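Local structure of 33 kDa chaperonin (Thermotoga maritima, 1VQ0) at residues A[116-127]-A[138-148]; A[79-87]-A[98-106]. The protein probably acts as a redox-regulated, zinc-binding molecular chaperone that protects thermally unfolding and oxidatively damaged proteins from irreversible aggregation. All coordinates share one frame; numbering follows the deposited sequence.

Interaction 1 of 2, residues A[116-127]-A[138-148]; sequences VAGAIGQGVLRV and VSQVPLVSGEI
Strands 123-127 and 138-142 run antiparallel, their axes 4.6 Å apart at 154°, with Leu125-Val141 and Val127-Ser139 as hydrogen-bonded pairs; the bond from Leu125 N to Val141 O measures 2.8 Å. Beyond Val124-Pro142, Leu143 N bonds to Gly123 O. Beside this backbone, Arg126 and Gln140 extend side by side from one face of the sheet. Arg126 NH1 donates to Gln140 OE1 at 3.1 Å, with the oxygen in the guanidinium plane but the donor 55° out of the amide carbonyl plane; the stronger partners of Arg126 are Glu77 and Asp75. Leu125 CD2 and Val141 CG2 meet on the other face. Leu143 bridges strand and helix: CD2 lies 3.9 Å from Leu125 CB, while CD1 presses tightly on Ile120 CG2 at 3.5 Å. With CG1 of Ile120 anti to the carbonyl carbon (chi1 -69°), its CD1 reaches Ile148 CG1 at 4.0 Å, the two side chains crossing at about a right angle. Gly146 lies against the helix, its O touching Val116 CG1, Ala117 CA and Ile120 CD1. Residues 138-140 also pair with a strand of the second subunit, so this is a beta hairpin at an edge of one chain's sheet, through which the sheet continues across the dimer.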
loop_
_atom_site.group_PDB
_atom_site.type_symbol
_atom_site.label_atom_id
_atom_site.label_comp_id
_atom_site.label_asym_id
_atom_site.label_seq_id
_atom_site.Cartn_x
_atom_site.Cartn_y
_atom_site.Cartn_z
ATOM N N VAL A 116 -2.467 21.838 -11.939
ATOM C CA VAL A 116 -2.554 20.408 -11.618
ATOM C C VAL A 116 -2.461 20.167 -10.110
ATOM O O VAL A 116 -3.315 19.482 -9.527
ATOM C CB VAL A 116 -1.496 19.636 -12.426
ATOM C CG1 VAL A 116 -1.428 18.169 -12.021
ATOM C CG2 VAL A 116 -1.799 19.780 -13.915
ATOM N N ALA A 117 -1.468 20.791 -9.451
ATOM C CA ALA A 117 -1.242 20.634 -8.017
ATOM C C ALA A 117 -2.491 21.090 -7.235
ATOM O O ALA A 117 -2.954 20.428 -6.314
ATOM C CB ALA A 117 0.028 21.407 -7.581
ATOM N N GLY A 118 -3.040 22.224 -7.620
ATOM C CA GLY A 118 -4.260 22.748 -7.002
ATOM C C GLY A 118 -5.433 21.811 -7.262
ATOM O O GLY A 118 -6.265 21.570 -6.405
ATOM N N ALA A 119 -5.515 21.255 -8.471
ATOM C CA ALA A 119 -6.647 20.361 -8.756
ATOM C C ALA A 119 -6.613 19.154 -7.820
ATOM O O ALA A 119 -7.630 18.677 -7.373
ATOM C CB ALA A 119 -6.609 19.905 -10.179
ATOM N N ILE A 120 -5.406 18.624 -7.564
ATOM C CA ILE A 120 -5.258 17.414 -6.733
ATOM C C ILE A 120 -5.305 17.717 -5.235
ATOM O O ILE A 120 -5.887 16.967 -4.431
ATOM C CB ILE A 120 -3.958 16.684 -7.125
ATOM C CG1 ILE A 120 -4.111 16.094 -8.533
ATOM C CG2 ILE A 120 -3.555 15.623 -6.034
ATOM C CD1 ILE A 120 -2.806 15.614 -9.126
ATOM N N GLY A 121 -4.669 18.801 -4.852
ATOM C CA GLY A 121 -4.595 19.157 -3.442
ATOM C C GLY A 121 -3.697 18.224 -2.644
ATOM O O GLY A 121 -2.799 17.567 -3.199
ATOM N N GLN A 122 -3.972 18.172 -1.363
ATOM C CA GLN A 122 -3.249 17.394 -0.369
ATOM C C GLN A 122 -3.723 15.973 -0.466
ATOM O O GLN A 122 -4.924 15.723 -0.427
ATOM C CB GLN A 122 -3.591 17.855 1.058
ATOM C CG GLN A 122 -3.158 19.239 1.445
ATOM C CD GLN A 122 -1.797 19.529 0.960
ATOM O OE1 GLN A 122 -0.823 18.966 1.475
ATOM N NE2 GLN A 122 -1.708 20.350 -0.086
ATOM N N GLY A 123 -2.793 15.045 -0.521
ATOM C CA GLY A 123 -3.145 13.660 -0.637
ATOM C C GLY A 123 -2.000 12.707 -0.893
ATOM O O GLY A 123 -0.869 12.953 -0.492
ATOM N N VAL A 124 -2.330 11.594 -1.540
ATOM C CA VAL A 124 -1.444 10.426 -1.602
ATOM C C VAL A 124 -1.385 9.856 -3.040
ATOM O O VAL A 124 -2.265 10.075 -3.869
ATOM C CB VAL A 124 -1.922 9.262 -0.612
ATOM C CG1 VAL A 124 -2.070 9.749 0.728
ATOM C CG2 VAL A 124 -3.232 8.602 -1.041
ATOM N N LEU A 125 -0.324 9.110 -3.295
ATOM C CA LEU A 125 -0.190 8.373 -4.523
ATOM C C LEU A 125 -0.039 6.877 -4.225
ATOM O O LEU A 125 0.737 6.499 -3.394
ATOM C CB LEU A 125 0.992 8.913 -5.304
ATOM C CG LEU A 125 1.404 8.238 -6.617
ATOM C CD1 LEU A 125 2.321 9.194 -7.408
ATOM C CD2 LEU A 125 2.136 6.992 -6.355
ATOM N N ARG A 126 -0.856 6.083 -4.908
ATOM C CA ARG A 126 -0.895 4.627 -4.883
ATOM C C ARG A 126 -0.506 4.041 -6.225
ATOM O O ARG A 126 -0.897 4.560 -7.241
ATOM C CB ARG A 126 -2.313 4.106 -4.544
ATOM C CG ARG A 126 -2.599 4.195 -3.142
ATOM C CD ARG A 126 -3.899 3.602 -2.645
ATOM N NE ARG A 126 -4.979 4.404 -3.106
ATOM C CZ ARG A 126 -5.585 5.369 -2.455
ATOM N NH1 ARG A 126 -5.269 5.688 -1.238
ATOM N NH2 ARG A 126 -6.574 5.996 -3.054
ATOM N N VAL A 127 0.270 2.963 -6.178
ATOM C CA VAL A 127 0.554 2.105 -7.331
ATOM C C VAL A 127 0.130 0.677 -7.011
ATOM O O VAL A 127 0.599 0.067 -6.030
ATOM C CB VAL A 127 1.985 2.220 -7.804
ATOM C CG1 VAL A 127 2.310 1.199 -8.937
ATOM C CG2 VAL A 127 2.229 3.668 -8.248
ATOM N N VAL A 138 0.171 -3.426 -3.608
ATOM C CA VAL A 138 -0.219 -2.006 -3.525
ATOM C C VAL A 138 0.788 -1.255 -2.647
ATOM O O VAL A 138 1.152 -1.707 -1.557
ATOM C CB VAL A 138 -1.601 -1.736 -2.886
ATOM C CG1 VAL A 138 -1.975 -0.248 -3.035
ATOM C CG2 VAL A 138 -2.695 -2.650 -3.393
ATOM N N SER A 139 1.198 -0.087 -3.118
ATOM C CA SER A 139 2.136 0.719 -2.400
ATOM C C SER A 139 1.639 2.141 -2.429
ATOM O O SER A 139 1.283 2.629 -3.466
ATOM C CB SER A 139 3.549 0.481 -2.981
ATOM O OG SER A 139 4.489 1.407 -2.444
ATOM N N GLN A 140 1.580 2.784 -1.255
ATOM C CA GLN A 140 1.094 4.151 -1.052
ATOM C C GLN A 140 2.137 5.067 -0.416
ATOM O O GLN A 140 2.786 4.731 0.550
ATOM C CB GLN A 140 -0.181 4.166 -0.215
ATOM C CG GLN A 140 -0.770 5.567 -0.043
ATOM C CD GLN A 140 -1.963 5.623 0.899
ATOM O OE1 GLN A 140 -2.927 4.913 0.668
ATOM N NE2 GLN A 140 -1.877 6.423 1.992
ATOM N N VAL A 141 2.317 6.231 -1.022
ATOM C CA VAL A 141 3.257 7.231 -0.543
ATOM C C VAL A 141 2.552 8.598 -0.494
ATOM O O VAL A 141 1.640 8.828 -1.269
ATOM C CB VAL A 141 4.560 7.266 -1.410
ATOM C CG1 VAL A 141 5.299 5.946 -1.360
ATOM C CG2 VAL A 141 4.296 7.722 -2.833
ATOM N N PRO A 142 3.003 9.505 0.367
ATOM C CA PRO A 142 2.475 10.825 0.362
ATOM C C PRO A 142 2.912 11.561 -0.893
ATOM O O PRO A 142 3.941 11.215 -1.460
ATOM C CB PRO A 142 3.012 11.466 1.647
ATOM C CG PRO A 142 4.178 10.571 2.085
ATOM C CD PRO A 142 4.083 9.327 1.320
ATOM N N LEU A 143 2.079 12.506 -1.357
ATOM C CA LEU A 143 2.439 13.282 -2.550
ATOM C C LEU A 143 3.591 14.177 -2.149
ATOM O O LEU A 143 3.702 14.569 -1.018
ATOM C CB LEU A 143 1.269 14.104 -3.062
ATOM C CG LEU A 143 0.137 13.374 -3.707
ATOM C CD1 LEU A 143 -1.086 14.399 -3.887
ATOM C CD2 LEU A 143 0.553 12.748 -5.071
ATOM N N VAL A 144 4.473 14.412 -3.091
ATOM C CA VAL A 144 5.574 15.301 -2.960
ATOM C C VAL A 144 5.227 16.736 -3.404
ATOM O O VAL A 144 5.679 17.686 -2.796
ATOM C CB VAL A 144 6.735 14.824 -3.908
ATOM C CG1 VAL A 144 7.738 15.999 -4.179
ATOM C CG2 VAL A 144 7.434 13.666 -3.286
ATOM N N SER A 145 4.569 16.877 -4.551
ATOM C CA SER A 145 4.230 18.200 -5.137
ATOM C C SER A 145 2.870 18.227 -5.799
ATOM O O SER A 145 2.314 19.295 -5.950
ATOM C CB SER A 145 5.224 18.611 -6.216
ATOM O OG SER A 145 5.170 17.794 -7.367
ATOM N N GLY A 146 2.341 17.094 -6.225
ATOM C CA GLY A 146 1.007 17.098 -6.884
ATOM C C GLY A 146 1.010 17.458 -8.366
ATOM O O GLY A 146 -0.049 17.624 -8.927
ATOM N N GLU A 147 2.206 17.550 -8.977
ATOM C CA GLU A 147 2.417 17.730 -10.387
ATOM C C GLU A 147 2.445 16.405 -11.130
ATOM O O GLU A 147 2.584 16.408 -12.340
ATOM C CB GLU A 147 3.822 18.358 -10.620
ATOM C CG GLU A 147 4.045 19.724 -9.994
ATOM C CD GLU A 147 3.163 20.788 -10.582
ATOM O OE1 GLU A 147 2.896 20.716 -11.795
ATOM O OE2 GLU A 147 2.738 21.687 -9.832
ATOM N N ILE A 148 2.428 15.283 -10.400
ATOM C CA ILE A 148 2.418 13.901 -10.955
ATOM C C ILE A 148 3.813 13.331 -11.315
ATOM O O ILE A 148 4.186 12.282 -10.811
ATOM C CB ILE A 148 1.324 13.720 -12.110
ATOM C CG1 ILE A 148 -0.044 14.131 -11.541
ATOM C CG2 ILE A 148 1.193 12.218 -12.589
ATOM C CD1 ILE A 148 -1.172 14.163 -12.516
#

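Interaction 2 of 2, residues A[79-87]-A[98-106]; sequences NGPIRRVVA and YVANPKVEL
Backbone hydrogen bonds tie Val86 to Tyr98 in both directions, Val86 N to Tyr98 O measuring 3.0 Å, and Ala100 N continues the ladder to Arg84 O. One side-chain bond extends it into the turns: Asn101 ND2 donates to Pro81 O at 3.0 Å, nearly straight. That oxygen lies in the plane of the Asn101 amide, yet the donor stands 45° out of the Pro81 carbonyl plane. CG of Asn101 is anti to its own N (chi1 180°), which carries the amide across to Pro81. Among apolar contacts, Ile82 CD1 fits between Val99 CG1 at 3.7 Å and Val104 CG1 at 3.8 Å, while Pro81 CG meets Val104 CG2. Ala100 CB sits against one face of the Arg83 guanidinium. A CH-pi contact places Val86 CB over one face of the Tyr98 ring, 4.0 Å from its centroid and 21° off the normal. Trp277 meets this ring edge-to-face, and Lys276 bonds to its hydroxyl. With alanine in place of Tyr98, ring and hydroxyl are gone, and Lys276 and Trp277 would probably be less firmly placed against the hairpin. The bonding is consistent with a fixed register, while Tyr98, through ring and hydroxyl, joins the hairpin to residues between zinc ligands Cys275 and Cys278.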
loop_
_atom_site.group_PDB
_atom_site.type_symbol
_atom_site.label_atom_id
_atom_site.label_comp_id
_atom_site.label_asym_id
_atom_site.label_seq_id
_atom_site.Cartn_x
_atom_site.Cartn_y
_atom_site.Cartn_z
ATOM N N ASN A 79 -7.478 16.133 -1.690
ATOM C CA ASN A 79 -8.583 16.982 -1.296
ATOM C C ASN A 79 -8.866 18.203 -2.230
ATOM O O ASN A 79 -9.699 19.007 -1.915
ATOM C CB ASN A 79 -8.434 17.450 0.173
ATOM C CG ASN A 79 -7.299 18.446 0.371
ATOM O OD1 ASN A 79 -6.601 18.805 -0.570
ATOM N ND2 ASN A 79 -7.069 18.842 1.637
ATOM N N GLY A 80 -8.146 18.342 -3.331
ATOM C CA GLY A 80 -8.493 19.316 -4.325
ATOM C C GLY A 80 -9.767 18.938 -5.060
ATOM O O GLY A 80 -10.269 17.847 -4.863
ATOM N N PRO A 81 -10.257 19.842 -5.910
ATOM C CA PRO A 81 -11.589 19.708 -6.523
ATOM C C PRO A 81 -11.696 18.628 -7.593
ATOM O O PRO A 81 -12.821 18.241 -7.930
ATOM C CB PRO A 81 -11.875 21.133 -7.056
ATOM C CG PRO A 81 -10.526 21.738 -7.354
ATOM C CD PRO A 81 -9.632 21.132 -6.259
ATOM N N ILE A 82 -10.553 18.148 -8.141
ATOM C CA ILE A 82 -10.582 16.938 -8.976
ATOM C C ILE A 82 -10.785 15.588 -8.229
ATOM O O ILE A 82 -11.320 14.659 -8.814
ATOM C CB ILE A 82 -9.398 16.844 -9.964
ATOM C CG1 ILE A 82 -9.862 16.148 -11.271
ATOM C CG2 ILE A 82 -8.194 16.154 -9.327
ATOM C CD1 ILE A 82 -8.866 16.238 -12.505
ATOM N N ARG A 83 -10.324 15.530 -6.972
ATOM C CA ARG A 83 -10.579 14.473 -5.985
ATOM C C ARG A 83 -9.768 13.205 -6.174
ATOM O O ARG A 83 -9.133 12.704 -5.236
ATOM C CB ARG A 83 -12.067 14.146 -5.867
ATOM C CG ARG A 83 -12.962 15.342 -5.591
ATOM C CD ARG A 83 -14.359 15.038 -4.935
ATOM N NE ARG A 83 -15.144 13.934 -5.522
ATOM C CZ ARG A 83 -15.907 14.001 -6.629
ATOM N NH1 ARG A 83 -15.994 15.118 -7.372
ATOM N NH2 ARG A 83 -16.563 12.904 -7.017
ATOM N N ARG A 84 -9.808 12.677 -7.391
ATOM C CA ARG A 84 -9.157 11.421 -7.719
ATOM C C ARG A 84 -8.753 11.340 -9.190
ATOM O O ARG A 84 -9.493 11.775 -10.064
ATOM C CB ARG A 84 -10.075 10.214 -7.420
ATOM C CG ARG A 84 -9.242 8.989 -7.034
ATOM C CD ARG A 84 -10.036 7.936 -6.422
ATOM N NE ARG A 84 -9.260 6.803 -5.905
ATOM C CZ ARG A 84 -9.818 5.815 -5.182
ATOM N NH1 ARG A 84 -11.108 5.822 -4.906
ATOM N NH2 ARG A 84 -9.123 4.811 -4.730
ATOM N N VAL A 85 -7.551 10.802 -9.406
ATOM C CA VAL A 85 -6.972 10.586 -10.715
ATOM C C VAL A 85 -6.410 9.175 -10.781
ATOM O O VAL A 85 -5.520 8.817 -9.990
ATOM C CB VAL A 85 -5.818 11.572 -10.984
ATOM C CG1 VAL A 85 -5.371 11.474 -12.398
ATOM C CG2 VAL A 85 -6.228 12.966 -10.682
ATOM N N VAL A 86 -6.906 8.395 -11.752
ATOM C CA VAL A 86 -6.586 6.976 -11.884
ATOM C C VAL A 86 -6.133 6.666 -13.330
ATOM O O VAL A 86 -6.822 6.985 -14.308
ATOM C CB VAL A 86 -7.824 6.086 -11.532
ATOM C CG1 VAL A 86 -7.495 4.631 -11.637
ATOM C CG2 VAL A 86 -8.288 6.338 -10.150
ATOM N N ALA A 87 -4.943 6.117 -13.473
ATOM C CA ALA A 87 -4.475 5.725 -14.780
ATOM C C ALA A 87 -3.899 4.357 -14.734
ATOM O O ALA A 87 -3.017 4.101 -13.918
ATOM C CB ALA A 87 -3.489 6.719 -15.330
ATOM N N TYR A 98 -9.388 7.718 -15.740
ATOM C CA TYR A 98 -10.552 8.549 -15.400
ATOM C C TYR A 98 -10.206 9.474 -14.211
ATOM O O TYR A 98 -9.214 9.248 -13.490
ATOM C CB TYR A 98 -11.771 7.690 -15.079
ATOM C CG TYR A 98 -11.679 6.826 -13.799
ATOM C CD1 TYR A 98 -11.189 5.541 -13.840
ATOM C CD2 TYR A 98 -12.155 7.306 -12.560
ATOM C CE1 TYR A 98 -11.102 4.744 -12.666
ATOM C CE2 TYR A 98 -12.076 6.525 -11.378
ATOM C CZ TYR A 98 -11.528 5.242 -11.452
ATOM O OH TYR A 98 -11.480 4.423 -10.334
ATOM N N VAL A 99 -11.021 10.516 -14.033
ATOM C CA VAL A 99 -10.903 11.411 -12.893
ATOM C C VAL A 99 -12.251 11.464 -12.245
ATOM O O VAL A 99 -13.259 11.208 -12.903
ATOM C CB VAL A 99 -10.468 12.828 -13.240
ATOM C CG1 VAL A 99 -9.123 12.845 -13.875
ATOM C CG2 VAL A 99 -11.478 13.536 -14.155
ATOM N N ALA A 100 -12.283 11.792 -10.950
ATOM C CA ALA A 100 -13.558 11.835 -10.232
ATOM C C ALA A 100 -14.420 13.011 -10.700
ATOM O O ALA A 100 -15.646 12.867 -10.802
ATOM C CB ALA A 100 -13.333 11.879 -8.726
ATOM N N ASN A 101 -13.764 14.122 -11.076
ATOM C CA ASN A 101 -14.428 15.337 -11.500
ATOM C C ASN A 101 -13.961 15.821 -12.862
ATOM O O ASN A 101 -13.107 16.677 -12.946
ATOM C CB ASN A 101 -14.300 16.454 -10.433
ATOM C CG ASN A 101 -15.006 17.796 -10.860
ATOM O OD1 ASN A 101 -15.820 17.824 -11.798
ATOM N ND2 ASN A 101 -14.677 18.896 -10.167
ATOM N N PRO A 102 -14.538 15.255 -13.927
ATOM C CA PRO A 102 -14.133 15.568 -15.292
ATOM C C PRO A 102 -14.318 17.025 -15.735
ATOM O O PRO A 102 -13.714 17.426 -16.712
ATOM C CB PRO A 102 -15.032 14.642 -16.178
ATOM C CG PRO A 102 -16.058 14.049 -15.326
ATOM C CD PRO A 102 -15.623 14.258 -13.882
ATOM N N LYS A 103 -15.176 17.781 -15.050
ATOM C CA LYS A 103 -15.496 19.176 -15.415
ATOM C C LYS A 103 -14.727 20.212 -14.569
ATOM O O LYS A 103 -15.007 21.393 -14.636
ATOM C CB LYS A 103 -17.011 19.414 -15.252
ATOM C CG LYS A 103 -17.897 18.849 -16.332
ATOM C CD LYS A 103 -17.220 17.977 -17.391
ATOM C CE LYS A 103 -18.207 17.509 -18.520
ATOM N NZ LYS A 103 -18.191 18.432 -19.670
ATOM N N VAL A 104 -13.786 19.759 -13.759
ATOM C CA VAL A 104 -13.071 20.646 -12.858
ATOM C C VAL A 104 -12.414 21.819 -13.621
ATOM O O VAL A 104 -11.823 21.631 -14.703
ATOM C CB VAL A 104 -11.976 19.861 -12.070
ATOM C CG1 VAL A 104 -10.885 19.378 -12.992
ATOM C CG2 VAL A 104 -11.398 20.749 -10.959
ATOM N N GLU A 105 -12.538 23.015 -13.039
ATOM C CA GLU A 105 -11.884 24.224 -13.513
ATOM C C GLU A 105 -11.262 24.951 -12.329
ATOM O O GLU A 105 -11.786 24.927 -11.233
ATOM C CB GLU A 105 -12.888 25.183 -14.118
ATOM C CG GLU A 105 -13.608 24.716 -15.368
ATOM C CD GLU A 105 -14.660 25.759 -15.849
ATOM O OE1 GLU A 105 -14.886 26.821 -15.193
ATOM O OE2 GLU A 105 -15.277 25.505 -16.891
ATOM N N LEU A 106 -10.183 25.659 -12.582
ATOM C CA LEU A 106 -9.496 26.479 -11.573
ATOM C C LEU A 106 -8.797 27.614 -12.340
ATOM O O LEU A 106 -8.563 27.471 -13.554
ATOM C CB LEU A 106 -8.391 25.625 -10.916
ATOM C CG LEU A 106 -8.749 24.691 -9.759
ATOM C CD1 LEU A 106 -7.492 24.024 -9.232
ATOM C CD2 LEU A 106 -9.394 25.519 -8.687
#

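Interaction 2 closes before interaction 1 opens along the chain, and their centres lie 12 Å apart. Both are hairpin contacts within one large mixed sheet, where strand 71-78 separates strand 84-90 of interaction 2 from strand 123-130 of interaction 1. They also touch directly: Gln122 N lies 2.8 Å from Asn79 OD1 and Gly80 N 2.9 Å from Ile120 O, both probable hydrogen bonds, so the end of helix 116-120 rests on the turn of 79-87. Helix 46-62 packs against side chains of both. The hairpin of interaction 1, chiefly through 138-142, meets the second subunit, whereas Tyr98 faces the zinc-binding part, consistent with a sheet shared by the subunit interface and the probably redox-responsive region.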